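PDB 5J7O: major capsid protein from Faustovirus, which probably forms the outer protein shell of the virus, as trimers of double jelly-roll subunits. Local coordinates for residues F96-S101 with E404-Y409; A206-K211 with I610-C615; A309-S314 with I408-I413; F544-I549 with V559-K564. One frame throughout, in Å; residues are numbered along the deposited sequence.

Interaction 1: residues F96-S101 with E404-Y409; sequences FGDFFS and EIHDIY
Asp98 and Phe99 meet His406 and Tyr409 in a mixed contact, partly apolar and partly bridged by water. It joins the start of strand 99-109 to helix 403-412. The backbones stay well apart, with Asp98 CA 7.8 Å from His406 CA, and side chains span the gap. His406 does most of the work. Its CG is anti to the backbone N (chi1 177°), which carries the ring out from the helix toward the strand. Its CD2 lies 3.9 Å from Asp98 CB. Phe99 CE1 comes to the edge of the imidazole, 4.2 Å from the same CD2, while Asp98 OD1 stands over one ring face. A water in the ring plane sits 3.0 Å from His406 NE2 and donates to Asp98 O at 2.8 Å. This ties the imidazole to the backbone just before the strand. The nearby Asp98 carboxylate, with OD1 4.5 Å from His406 NE2, may favour a protonated ring. Its other oxygen, OD2, is held by Val401 N. Deeper in, Tyr409 CD2 meets the rim of the Phe99 ring, 4.2 Å from Phe99 CZ. The second subunit closes this side: its Ser61 N bonds Tyr409 OH, and its Ile59 packs on Phe99. Asp98 and Phe99 both face Ile399, which makes a classic beta bulge. Strand 389-401 pairs with strand 99-109 and leads directly into the helix. Such a helix, between the last strand of one sheet and strand 415-428 of another, is consistent with the link between the two halves of a double jelly-roll.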
loop_
_atom_site.group_PDB
_atom_site.type_symbol
_atom_site.label_atom_id
_atom_site.label_comp_id
_atom_site.label_asym_id
_atom_site.label_seq_id
_atom_site.Cartn_x
_atom_site.Cartn_y
_atom_site.Cartn_z
ATOM N N PHE B 96 -2.664 29.514 29.362
ATOM C CA PHE B 96 -1.328 28.950 29.483
ATOM C C PHE B 96 -0.344 29.711 28.604
ATOM O O PHE B 96 0.477 30.484 29.106
ATOM C CB PHE B 96 -1.344 27.464 29.116
ATOM C CG PHE B 96 -0.088 26.727 29.484
ATOM C CD1 PHE B 96 0.775 27.229 30.445
ATOM C CD2 PHE B 96 0.231 25.531 28.862
ATOM C CE1 PHE B 96 1.931 26.547 30.780
ATOM C CE2 PHE B 96 1.386 24.847 29.193
ATOM C CZ PHE B 96 2.237 25.355 30.153
ATOM N N GLY B 97 -0.421 29.502 27.288
ATOM C CA GLY B 97 0.487 30.162 26.374
ATOM C C GLY B 97 -0.060 31.474 25.841
ATOM O O GLY B 97 -1.203 31.853 26.091
ATOM N N ASP B 98 0.796 32.181 25.099
ATOM C CA ASP B 98 0.343 33.367 24.382
ATOM C C ASP B 98 -0.609 32.995 23.254
ATOM O O ASP B 98 -1.484 33.788 22.891
ATOM C CB ASP B 98 1.543 34.138 23.831
ATOM C CG ASP B 98 2.528 34.533 24.913
ATOM O OD1 ASP B 98 2.084 35.022 25.973
ATOM O OD2 ASP B 98 3.746 34.349 24.707
ATOM N N PHE B 99 -0.445 31.800 22.692
ATOM C CA PHE B 99 -1.308 31.282 21.643
ATOM C C PHE B 99 -1.611 29.823 21.954
ATOM O O PHE B 99 -0.868 29.162 22.684
ATOM C CB PHE B 99 -0.653 31.396 20.254
ATOM C CG PHE B 99 -0.250 32.795 19.876
ATOM C CD1 PHE B 99 0.920 33.353 20.367
ATOM C CD2 PHE B 99 -1.027 33.542 19.006
ATOM C CE1 PHE B 99 1.294 34.637 20.017
ATOM C CE2 PHE B 99 -0.658 34.826 18.652
ATOM C CZ PHE B 99 0.502 35.374 19.160
ATOM N N PHE B 100 -2.712 29.320 21.402
ATOM C CA PHE B 100 -2.993 27.893 21.442
ATOM C C PHE B 100 -3.259 27.392 20.030
ATOM O O PHE B 100 -3.793 28.116 19.185
ATOM C CB PHE B 100 -4.165 27.540 22.386
ATOM C CG PHE B 100 -5.418 28.339 22.156
ATOM C CD1 PHE B 100 -5.615 29.546 22.809
ATOM C CD2 PHE B 100 -6.419 27.862 21.326
ATOM C CE1 PHE B 100 -6.775 30.274 22.616
ATOM C CE2 PHE B 100 -7.582 28.586 21.128
ATOM C CZ PHE B 100 -7.759 29.793 21.774
ATOM N N SER B 101 -2.863 26.143 19.780
ATOM C CA SER B 101 -2.836 25.610 18.424
ATOM C C SER B 101 -3.580 24.284 18.317
ATOM O O SER B 101 -4.775 24.210 18.618
ATOM C CB SER B 101 -1.388 25.447 17.957
ATOM O OG SER B 101 -1.320 25.207 16.562
ATOM N N GLU B 404 8.104 41.347 23.509
ATOM C CA GLU B 404 8.224 42.439 22.549
ATOM C C GLU B 404 7.480 42.122 21.257
ATOM O O GLU B 404 6.739 42.963 20.734
ATOM C CB GLU B 404 9.698 42.732 22.262
ATOM C CG GLU B 404 10.495 43.210 23.467
ATOM C CD GLU B 404 10.994 42.071 24.336
ATOM O OE1 GLU B 404 11.752 42.341 25.291
ATOM O OE2 GLU B 404 10.635 40.907 24.062
ATOM N N ILE B 405 7.666 40.912 20.727
ATOM C CA ILE B 405 6.990 40.537 19.490
ATOM C C ILE B 405 5.505 40.295 19.736
ATOM O O ILE B 405 4.676 40.518 18.843
ATOM C CB ILE B 405 7.681 39.309 18.867
ATOM C CG1 ILE B 405 9.107 39.666 18.449
ATOM C CG2 ILE B 405 6.908 38.796 17.664
ATOM C CD1 ILE B 405 9.173 40.718 17.362
ATOM N N HIS B 406 5.137 39.860 20.944
ATOM C CA HIS B 406 3.729 39.622 21.247
ATOM C C HIS B 406 2.915 40.905 21.129
ATOM O O HIS B 406 1.909 40.951 20.412
ATOM C CB HIS B 406 3.583 39.021 22.646
ATOM C CG HIS B 406 2.159 38.807 23.062
ATOM N ND1 HIS B 406 1.514 39.627 23.962
ATOM C CD2 HIS B 406 1.254 37.870 22.692
ATOM C CE1 HIS B 406 0.275 39.203 24.133
ATOM N NE2 HIS B 406 0.090 38.138 23.374
ATOM N N ASP B 407 3.340 41.966 21.820
ATOM C CA ASP B 407 2.589 43.215 21.772
ATOM C C ASP B 407 2.607 43.840 20.382
ATOM O O ASP B 407 1.639 44.499 19.993
ATOM C CB ASP B 407 3.130 44.203 22.805
ATOM C CG ASP B 407 2.798 43.796 24.228
ATOM O OD1 ASP B 407 1.924 42.924 24.414
ATOM O OD2 ASP B 407 3.407 44.360 25.162
ATOM N N ILE B 408 3.683 43.641 19.619
ATOM C CA ILE B 408 3.737 44.182 18.263
ATOM C C ILE B 408 2.760 43.442 17.356
ATOM O O ILE B 408 2.013 44.058 16.587
ATOM C CB ILE B 408 5.174 44.120 17.716
ATOM C CG1 ILE B 408 6.072 45.114 18.456
ATOM C CG2 ILE B 408 5.190 44.393 16.218
ATOM C CD1 ILE B 408 7.528 45.020 18.064
ATOM N N TYR B 409 2.749 42.110 17.437
ATOM C CA TYR B 409 1.893 41.310 16.567
ATOM C C TYR B 409 0.419 41.555 16.863
ATOM O O TYR B 409 -0.390 41.728 15.944
ATOM C CB TYR B 409 2.239 39.827 16.726
ATOM C CG TYR B 409 1.525 38.902 15.766
ATOM C CD1 TYR B 409 2.036 38.660 14.499
ATOM C CD2 TYR B 409 0.351 38.256 16.135
ATOM C CE1 TYR B 409 1.393 37.809 13.620
ATOM C CE2 TYR B 409 -0.299 37.404 15.263
ATOM C CZ TYR B 409 0.226 37.184 14.007
ATOM O OH TYR B 409 -0.418 36.336 13.136
HETATM O O HOH W 1 -2.383 36.378 23.292
#

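Interaction 2: residues A206-K211 with I610-C615; sequences AIMYNK and ISIAKC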
loop_
_atom_site.group_PDB
_atom_site.type_symbol
_atom_site.label_atom_id
_atom_site.label_comp_id
_atom_site.label_asym_id
_atom_site.label_seq_id
_atom_site.Cartn_x
_atom_site.Cartn_y
_atom_site.Cartn_z
ATOM N N ALA B 206 -15.764 14.491 9.613
ATOM C CA ALA B 206 -14.615 13.675 9.994
ATOM C C ALA B 206 -14.353 12.573 8.975
ATOM O O ALA B 206 -13.195 12.269 8.665
ATOM C CB ALA B 206 -14.829 13.083 11.386
ATOM N N ILE B 207 -15.412 11.960 8.439
ATOM C CA ILE B 207 -15.196 10.913 7.446
ATOM C C ILE B 207 -14.816 11.512 6.097
ATOM O O ILE B 207 -14.128 10.863 5.304
ATOM C CB ILE B 207 -16.426 9.995 7.327
ATOM C CG1 ILE B 207 -17.625 10.745 6.745
ATOM C CG2 ILE B 207 -16.771 9.403 8.677
ATOM C CD1 ILE B 207 -18.805 9.853 6.427
ATOM N N MET B 208 -15.244 12.745 5.810
ATOM C CA MET B 208 -14.764 13.419 4.607
ATOM C C MET B 208 -13.267 13.681 4.695
ATOM O O MET B 208 -12.538 13.513 3.710
ATOM C CB MET B 208 -15.526 14.725 4.389
ATOM C CG MET B 208 -16.989 14.545 4.022
ATOM S SD MET B 208 -17.226 13.564 2.529
ATOM C CE MET B 208 -18.989 13.756 2.278
ATOM N N TYR B 209 -12.790 14.092 5.873
ATOM C CA TYR B 209 -11.355 14.261 6.079
ATOM C C TYR B 209 -10.630 12.924 5.991
ATOM O O TYR B 209 -9.537 12.840 5.418
ATOM C CB TYR B 209 -11.097 14.925 7.432
ATOM C CG TYR B 209 -9.645 15.250 7.704
ATOM C CD1 TYR B 209 -8.773 14.284 8.193
ATOM C CD2 TYR B 209 -9.148 16.529 7.486
ATOM C CE1 TYR B 209 -7.448 14.577 8.443
ATOM C CE2 TYR B 209 -7.824 16.832 7.738
ATOM C CZ TYR B 209 -6.979 15.853 8.215
ATOM O OH TYR B 209 -5.660 16.148 8.468
ATOM N N ASN B 210 -11.220 11.871 6.562
ATOM C CA ASN B 210 -10.616 10.545 6.488
ATOM C C ASN B 210 -10.428 10.097 5.044
ATOM O O ASN B 210 -9.473 9.376 4.735
ATOM C CB ASN B 210 -11.483 9.544 7.256
ATOM C CG ASN B 210 -10.958 8.123 7.172
ATOM O OD1 ASN B 210 -9.922 7.795 7.750
ATOM N ND2 ASN B 210 -11.687 7.266 6.467
ATOM N N LYS B 211 -11.312 10.533 4.144
ATOM C CA LYS B 211 -11.248 10.085 2.760
ATOM C C LYS B 211 -10.318 10.946 1.909
ATOM O O LYS B 211 -9.706 10.434 0.966
ATOM C CB LYS B 211 -12.650 10.080 2.143
ATOM C CG LYS B 211 -13.652 9.144 2.818
ATOM C CD LYS B 211 -15.068 9.402 2.313
ATOM C CE LYS B 211 -16.121 8.806 3.240
ATOM N NZ LYS B 211 -16.080 7.317 3.279
ATOM N N ILE B 610 -25.360 14.520 1.430
ATOM C CA ILE B 610 -24.500 15.176 2.406
ATOM C C ILE B 610 -23.612 16.170 1.673
ATOM O O ILE B 610 -22.871 15.796 0.755
ATOM C CB ILE B 610 -23.663 14.152 3.185
ATOM C CG1 ILE B 610 -24.579 13.119 3.847
ATOM C CG2 ILE B 610 -22.794 14.848 4.219
ATOM C CD1 ILE B 610 -23.842 11.955 4.462
ATOM N N SER B 611 -23.687 17.438 2.074
ATOM C CA SER B 611 -22.902 18.511 1.469
ATOM C C SER B 611 -22.231 19.303 2.582
ATOM O O SER B 611 -22.910 19.959 3.379
ATOM C CB SER B 611 -23.779 19.417 0.606
ATOM O OG SER B 611 -23.099 20.614 0.267
ATOM N N ILE B 612 -20.903 19.243 2.634
ATOM C CA ILE B 612 -20.114 19.896 3.672
ATOM C C ILE B 612 -19.115 20.811 2.980
ATOM O O ILE B 612 -18.139 20.338 2.384
ATOM C CB ILE B 612 -19.397 18.882 4.572
ATOM C CG1 ILE B 612 -20.416 17.957 5.236
ATOM C CG2 ILE B 612 -18.555 19.599 5.616
ATOM C CD1 ILE B 612 -19.791 16.843 6.024
ATOM N N ALA B 613 -19.351 22.114 3.060
ATOM C CA ALA B 613 -18.494 23.095 2.415
ATOM C C ALA B 613 -17.493 23.672 3.406
ATOM O O ALA B 613 -17.767 23.792 4.602
ATOM C CB ALA B 613 -19.320 24.226 1.806
ATOM N N LYS B 614 -16.320 24.027 2.887
ATOM C CA LYS B 614 -15.299 24.736 3.646
ATOM C C LYS B 614 -15.341 26.200 3.226
ATOM O O LYS B 614 -14.963 26.540 2.100
ATOM C CB LYS B 614 -13.918 24.129 3.411
ATOM C CG LYS B 614 -13.755 22.734 3.988
ATOM C CD LYS B 614 -13.899 22.749 5.498
ATOM C CE LYS B 614 -12.801 23.572 6.147
ATOM N NZ LYS B 614 -11.448 23.052 5.807
ATOM N N CYS B 615 -15.807 27.058 4.125
ATOM C CA CYS B 615 -15.993 28.469 3.830
ATOM C C CYS B 615 -14.869 29.304 4.429
ATOM O O CYS B 615 -14.110 28.849 5.288
ATOM C CB CYS B 615 -17.346 28.956 4.355
ATOM S SG CYS B 615 -18.769 28.088 3.656
#
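Met208 of helix 203-212 reaches across to Ile610 and Ile612 of strand 607-620. All three side chains are buried, and they form the close part of the contact. Met208 CG lies 4.1 Å from Ile612 CD1. At the far end of the same chain, Met208 CE lies 4.4 Å from Ile610 CG2. The Met208 chain is bent at its second torsion (chi2 -58°), so that its methyl runs toward Ile610 after the stem has met Ile612. The two isoleucines are two positions apart on the strand and share the face that looks at the helix, while Ser611 between them points to the other face of the sheet. The contact is purely van der Waals, and the helix stands off, with Met208 CA 8.5 Å from Ile612 CA. Neighbours complete the tight side. Leu204 packs on both isoleucines, and Tyr448 of the adjacent strand touches Met208. The other side is looser. Tyr209 and Asn210 are partly exposed and turn to different partners: Asn210 OD1 bonds Trp222 NE1, and Tyr209 packs on Trp551 of the third subunit. Lys614, also partly exposed, continues the strand beyond the isoleucines but does not touch the 206-211 segment. Strand 607-620 lies between strands 415-428 and 444-453 in its antiparallel sheet. The helix instead follows strand 196-202, which belongs to a separate sheet. A helix from one sheet system laid on a strand of the next is consistent with packing between the two halves of a double jelly-roll.

Interaction 3: residues A309-S314 with I408-I413; sequences AIASVS and IYIKRI
Ile410 meets Val313 and Ala311 through its CG1 branch. Ile410 CG1 is 3.8 Å from Val313 CG2 and 4.3 Å from Ala311 CB. Val313 comes from the exposed side and Ala311 from the buried side. With CG1 of Val313 anti to the carbonyl carbon (chi1 -62°), CG2 falls between the backbone N and the carbonyl carbon, and it is the branch that touches. In the next shell, Phe99 packs on both Ala311 and Ile410. Ser622 lies against Val313. The chain from Ala311 to Ser314 forms a beta turn that presents Val313 to the helix. Ala311 O accepts two bonds from Ser314: one from its N at 3.0 Å and one from its OG at 2.7 Å. The hydroxyl is tilted 17° from the carbonyl plane. On the other segment, Tyr409 O takes bonds from Arg412 N at 3.1 Å and from Ile413 N at 2.8 Å. Ile413 CB sits over one face of the Tyr409 ring, toward its rim. Further out, Arg412 forms a salt bridge with Asp43 of the second subunit, and its NE bonds Pro46 O of the same subunit. Across the contact itself only apolar carbons meet. It therefore depends on shape and burial, while the polar bonds that fix its two sides lie within each segment or run to neighbours.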
loop_
_atom_site.group_PDB
_atom_site.type_symbol
_atom_site.label_atom_id
_atom_site.label_comp_id
_atom_site.label_asym_id
_atom_site.label_seq_id
_atom_site.Cartn_x
_atom_site.Cartn_y
_atom_site.Cartn_z
ATOM N N ALA B 309 -2.115 29.990 14.832
ATOM C CA ALA B 309 -2.421 29.894 16.251
ATOM C C ALA B 309 -3.235 31.105 16.696
ATOM O O ALA B 309 -3.062 32.218 16.192
ATOM C CB ALA B 309 -1.134 29.786 17.069
ATOM N N ILE B 310 -4.138 30.876 17.642
ATOM C CA ILE B 310 -5.074 31.901 18.088
ATOM C C ILE B 310 -4.474 32.648 19.270
ATOM O O ILE B 310 -4.035 32.032 20.249
ATOM C CB ILE B 310 -6.430 31.280 18.461
ATOM C CG1 ILE B 310 -7.065 30.620 17.236
ATOM C CG2 ILE B 310 -7.358 32.332 19.048
ATOM C CD1 ILE B 310 -8.417 30.008 17.512
ATOM N N ALA B 311 -4.461 33.976 19.184
ATOM C CA ALA B 311 -3.957 34.798 20.276
ATOM C C ALA B 311 -4.822 34.614 21.514
ATOM O O ALA B 311 -6.041 34.807 21.466
ATOM C CB ALA B 311 -3.923 36.267 19.858
ATOM N N SER B 312 -4.185 34.234 22.626
ATOM C CA SER B 312 -4.924 33.989 23.861
ATOM C C SER B 312 -5.660 35.236 24.333
ATOM O O SER B 312 -6.700 35.130 24.992
ATOM C CB SER B 312 -3.975 33.486 24.950
ATOM O OG SER B 312 -4.678 33.183 26.142
ATOM N N VAL B 313 -5.145 36.422 24.001
ATOM C CA VAL B 313 -5.822 37.651 24.395
ATOM C C VAL B 313 -7.047 37.904 23.522
ATOM O O VAL B 313 -8.049 38.453 23.995
ATOM C CB VAL B 313 -4.841 38.840 24.352
ATOM C CG1 VAL B 313 -3.707 38.628 25.342
ATOM C CG2 VAL B 313 -4.290 39.035 22.946
ATOM N N SER B 314 -7.000 37.499 22.249
ATOM C CA SER B 314 -8.060 37.842 21.306
ATOM C C SER B 314 -9.336 37.040 21.526
ATOM O O SER B 314 -10.416 37.508 21.146
ATOM C CB SER B 314 -7.572 37.654 19.868
ATOM O OG SER B 314 -7.332 36.289 19.582
ATOM N N ILE B 408 3.683 43.641 19.619
ATOM C CA ILE B 408 3.737 44.182 18.263
ATOM C C ILE B 408 2.760 43.442 17.356
ATOM O O ILE B 408 2.013 44.058 16.587
ATOM C CB ILE B 408 5.174 44.120 17.716
ATOM C CG1 ILE B 408 6.072 45.114 18.456
ATOM C CG2 ILE B 408 5.190 44.393 16.218
ATOM C CD1 ILE B 408 7.528 45.020 18.064
ATOM N N TYR B 409 2.749 42.110 17.437
ATOM C CA TYR B 409 1.893 41.310 16.567
ATOM C C TYR B 409 0.419 41.555 16.863
ATOM O O TYR B 409 -0.390 41.728 15.944
ATOM C CB TYR B 409 2.239 39.827 16.726
ATOM C CG TYR B 409 1.525 38.902 15.766
ATOM C CD1 TYR B 409 2.036 38.660 14.499
ATOM C CD2 TYR B 409 0.351 38.256 16.135
ATOM C CE1 TYR B 409 1.393 37.809 13.620
ATOM C CE2 TYR B 409 -0.299 37.404 15.263
ATOM C CZ TYR B 409 0.226 37.184 14.007
ATOM O OH TYR B 409 -0.418 36.336 13.136
ATOM N N ILE B 410 0.051 41.575 18.146
ATOM C CA ILE B 410 -1.346 41.774 18.520
ATOM C C ILE B 410 -1.824 43.165 18.112
ATOM O O ILE B 410 -3.005 43.356 17.792
ATOM C CB ILE B 410 -1.525 41.507 20.031
ATOM C CG1 ILE B 410 -1.779 40.017 20.295
ATOM C CG2 ILE B 410 -2.661 42.332 20.617
ATOM C CD1 ILE B 410 -0.605 39.102 20.004
ATOM N N LYS B 411 -0.922 44.146 18.074
ATOM C CA LYS B 411 -1.275 45.508 17.690
ATOM C C LYS B 411 -1.222 45.752 16.186
ATOM O O LYS B 411 -1.635 46.828 15.740
ATOM C CB LYS B 411 -0.349 46.514 18.387
ATOM C CG LYS B 411 -0.584 46.668 19.881
ATOM C CD LYS B 411 0.517 47.503 20.522
ATOM C CE LYS B 411 0.408 47.502 22.040
ATOM N NZ LYS B 411 1.558 48.201 22.680
ATOM N N ARG B 412 -0.734 44.797 15.393
ATOM C CA ARG B 412 -0.504 45.038 13.973
ATOM C C ARG B 412 -1.081 43.989 13.031
ATOM O O ARG B 412 -1.293 44.310 11.856
ATOM C CB ARG B 412 1.001 45.167 13.691
ATOM C CG ARG B 412 1.621 46.452 14.216
ATOM C CD ARG B 412 1.940 47.415 13.085
ATOM N NE ARG B 412 2.279 48.747 13.579
ATOM C CZ ARG B 412 1.464 49.796 13.516
ATOM N NH1 ARG B 412 0.261 49.672 12.971
ATOM N NH2 ARG B 412 1.855 50.970 13.991
ATOM N N ILE B 413 -1.338 42.760 13.486
ATOM C CA ILE B 413 -1.816 41.733 12.562
ATOM C C ILE B 413 -3.219 42.058 12.065
ATOM O O ILE B 413 -3.596 41.670 10.952
ATOM C CB ILE B 413 -1.753 40.341 13.220
ATOM C CG1 ILE B 413 -1.955 39.243 12.173
ATOM C CG2 ILE B 413 -2.790 40.214 14.326
ATOM C CD1 ILE B 413 -0.869 39.194 11.119
#

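Interaction 4: residues F544-I549 with V559-K564; sequences FYRDYI and VTPQDK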
loop_
_atom_site.group_PDB
_atom_site.type_symbol
_atom_site.label_atom_id
_atom_site.label_comp_id
_atom_site.label_asym_id
_atom_site.label_seq_id
_atom_site.Cartn_x
_atom_site.Cartn_y
_atom_site.Cartn_z
ATOM N N PHE B 544 -15.827 12.409 -12.549
ATOM C CA PHE B 544 -15.092 13.656 -12.730
ATOM C C PHE B 544 -14.774 14.301 -11.386
ATOM O O PHE B 544 -13.660 14.793 -11.172
ATOM C CB PHE B 544 -15.894 14.615 -13.612
ATOM C CG PHE B 544 -15.183 15.905 -13.922
ATOM C CD1 PHE B 544 -14.310 15.989 -14.994
ATOM C CD2 PHE B 544 -15.402 17.037 -13.152
ATOM C CE1 PHE B 544 -13.658 17.174 -15.285
ATOM C CE2 PHE B 544 -14.753 18.225 -13.439
ATOM C CZ PHE B 544 -13.880 18.293 -14.508
ATOM N N TYR B 545 -15.739 14.296 -10.464
ATOM C CA TYR B 545 -15.530 14.887 -9.149
ATOM C C TYR B 545 -14.837 13.943 -8.176
ATOM O O TYR B 545 -14.201 14.413 -7.227
ATOM C CB TYR B 545 -16.863 15.332 -8.547
ATOM C CG TYR B 545 -17.654 16.274 -9.422
ATOM C CD1 TYR B 545 -17.312 17.618 -9.519
ATOM C CD2 TYR B 545 -18.749 15.823 -10.146
ATOM C CE1 TYR B 545 -18.038 18.483 -10.312
ATOM C CE2 TYR B 545 -19.479 16.681 -10.944
ATOM C CZ TYR B 545 -19.120 18.009 -11.023
ATOM O OH TYR B 545 -19.848 18.863 -11.817
ATOM N N ARG B 546 -14.950 12.632 -8.379
ATOM C CA ARG B 546 -14.318 11.683 -7.473
ATOM C C ARG B 546 -12.872 11.393 -7.848
ATOM O O ARG B 546 -12.007 11.318 -6.970
ATOM C CB ARG B 546 -15.105 10.372 -7.442
ATOM C CG ARG B 546 -14.478 9.306 -6.559
ATOM C CD ARG B 546 -15.080 7.950 -6.853
ATOM N NE ARG B 546 -14.786 7.518 -8.214
ATOM C CZ ARG B 546 -15.605 6.779 -8.954
ATOM N NH1 ARG B 546 -16.780 6.404 -8.468
ATOM N NH2 ARG B 546 -15.256 6.428 -10.184
ATOM N N ASP B 547 -12.591 11.229 -9.139
ATOM C CA ASP B 547 -11.279 10.794 -9.596
ATOM C C ASP B 547 -10.445 11.916 -10.201
ATOM O O ASP B 547 -9.272 12.066 -9.848
ATOM C CB ASP B 547 -11.432 9.654 -10.612
ATOM C CG ASP B 547 -12.212 8.482 -10.054
ATOM O OD1 ASP B 547 -12.192 8.289 -8.821
ATOM O OD2 ASP B 547 -12.848 7.758 -10.847
ATOM N N TYR B 548 -11.015 12.716 -11.104
ATOM C CA TYR B 548 -10.197 13.688 -11.822
ATOM C C TYR B 548 -9.806 14.864 -10.934
ATOM O O TYR B 548 -8.625 15.219 -10.846
ATOM C CB TYR B 548 -10.915 14.192 -13.071
ATOM C CG TYR B 548 -10.105 15.253 -13.771
ATOM C CD1 TYR B 548 -10.531 16.573 -13.812
ATOM C CD2 TYR B 548 -8.883 14.940 -14.349
ATOM C CE1 TYR B 548 -9.775 17.546 -14.439
ATOM C CE2 TYR B 548 -8.120 15.903 -14.972
ATOM C CZ TYR B 548 -8.571 17.203 -15.017
ATOM O OH TYR B 548 -7.810 18.163 -15.641
ATOM N N ILE B 549 -10.788 15.498 -10.286
ATOM C CA ILE B 549 -10.498 16.694 -9.490
ATOM C C ILE B 549 -9.522 16.409 -8.353
ATOM O O ILE B 549 -8.543 17.159 -8.209
ATOM C CB ILE B 549 -11.808 17.342 -9.008
ATOM C CG1 ILE B 549 -12.520 18.034 -10.173
ATOM C CG2 ILE B 549 -11.538 18.328 -7.878
ATOM C CD1 ILE B 549 -13.790 18.757 -9.773
ATOM N N VAL B 559 -5.954 13.853 -1.086
ATOM C CA VAL B 559 -5.808 12.440 -1.405
ATOM C C VAL B 559 -6.950 12.017 -2.311
ATOM O O VAL B 559 -8.100 12.433 -2.127
ATOM C CB VAL B 559 -5.774 11.590 -0.122
ATOM C CG1 VAL B 559 -5.699 10.104 -0.459
ATOM C CG2 VAL B 559 -4.605 11.999 0.736
ATOM N N THR B 560 -6.632 11.200 -3.302
ATOM C CA THR B 560 -7.674 10.569 -4.089
ATOM C C THR B 560 -8.489 9.637 -3.196
ATOM O O THR B 560 -7.911 8.790 -2.500
ATOM C CB THR B 560 -7.076 9.785 -5.249
ATOM O OG1 THR B 560 -6.182 8.781 -4.749
ATOM C CG2 THR B 560 -6.331 10.730 -6.141
ATOM N N PRO B 561 -9.815 9.754 -3.184
ATOM C CA PRO B 561 -10.617 8.956 -2.251
ATOM C C PRO B 561 -10.827 7.531 -2.738
ATOM O O PRO B 561 -11.108 7.283 -3.913
ATOM C CB PRO B 561 -11.944 9.721 -2.197
ATOM C CG PRO B 561 -12.052 10.344 -3.550
ATOM C CD PRO B 561 -10.643 10.674 -3.982
ATOM N N GLN B 562 -10.689 6.586 -1.806
ATOM C CA GLN B 562 -11.008 5.196 -2.110
ATOM C C GLN B 562 -12.515 4.991 -2.201
ATOM O O GLN B 562 -12.994 4.226 -3.048
ATOM C CB GLN B 562 -10.405 4.277 -1.047
ATOM C CG GLN B 562 -10.181 2.847 -1.508
ATOM C CD GLN B 562 -8.980 2.714 -2.424
ATOM O OE1 GLN B 562 -8.155 3.623 -2.523
ATOM N NE2 GLN B 562 -8.877 1.577 -3.102
ATOM N N ASP B 563 -13.274 5.669 -1.340
ATOM C CA ASP B 563 -14.728 5.580 -1.354
ATOM C C ASP B 563 -15.269 6.030 -2.705
ATOM O O ASP B 563 -15.017 7.158 -3.141
ATOM C CB ASP B 563 -15.308 6.440 -0.227
ATOM C CG ASP B 563 -16.782 6.164 0.034
ATOM O OD1 ASP B 563 -17.491 5.710 -0.888
ATOM O OD2 ASP B 563 -17.235 6.411 1.171
ATOM N N LYS B 564 -16.019 5.144 -3.364
ATOM C CA LYS B 564 -16.531 5.431 -4.700
ATOM C C LYS B 564 -17.620 6.495 -4.711
ATOM O O LYS B 564 -17.959 6.995 -5.790
ATOM C CB LYS B 564 -17.060 4.152 -5.349
ATOM C CG LYS B 564 -16.038 3.420 -6.203
ATOM C CD LYS B 564 -16.704 2.350 -7.051
ATOM C CE LYS B 564 -15.766 1.831 -8.127
ATOM N NZ LYS B 564 -16.458 0.888 -9.050
HETATM O O HOH W 2 -10.960 8.303 -6.650
#
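Arg546 and Pro561 have the nearest CA atoms across the segments, 7.0 Å apart. Segment 544-549 is helical but widens into a pi-type turn, in which Ile549 N bonds Phe544 O at 3.1 Å. Segment 559-564 is irregular and passes alongside. Arg546 O abuts the proline ring, 3.3 Å from Pro561 CD. The Arg546 side chain then carries the contact. Its CG lies 4.0 Å from Pro561 CG. A bend at the third torsion (chi3 64°) turns the guanidinium along the loop. NH1 of Arg546 donates to Lys564 O at 3.0 Å, nearly straight at 167°. The bond lies in the guanidinium plane and meets a lone pair in the carbonyl plane. NE and NH2 grip Asp547 side-on: Arg546 NE is 2.8 Å from Asp547 OD1, and NH2 bonds the other oxygen. NH1 also forms a salt bridge with Glu522. All three nitrogens are thus engaged, which fixes the rotation of the guanidinium. Like charges come fairly near, with Arg546 NH1 5.6 Å from Lys564 NZ, and Glu522 probably eases this. A water lies between Asp547 OD1 and Pro561 O. Pro561 O also accepts from Arg224 of the second subunit. Buried Arg546 thus ties the loop between helix 542-552 and strand 567-570 back to that helix, in a region consistent with the second half of a double jelly-roll.

Overall arrangement
Interactions 1 and 3 are neighbours on helix 403-412 and share Ile408 and Tyr409. They reach adjoining strands of one sheet, and a probable hydrogen bond from Ser312 N to Asp98 O, 2.8 Å, links the two contacts just beyond those strands. Both are partly buried, lie far from the chain centre and border the second subunit. Interactions 2 and 4 are buried nearer the middle, with centres about 13 Å apart. The salt bridge from Lys211 NZ to Asp563 OD2 connects them. Their chemistry differs: interaction 2 is wholly apolar, while interaction 4 turns on one charged side chain. Interaction 1 adds a water bridge at a bulge, and interaction 3 is apolar but reaches the surface.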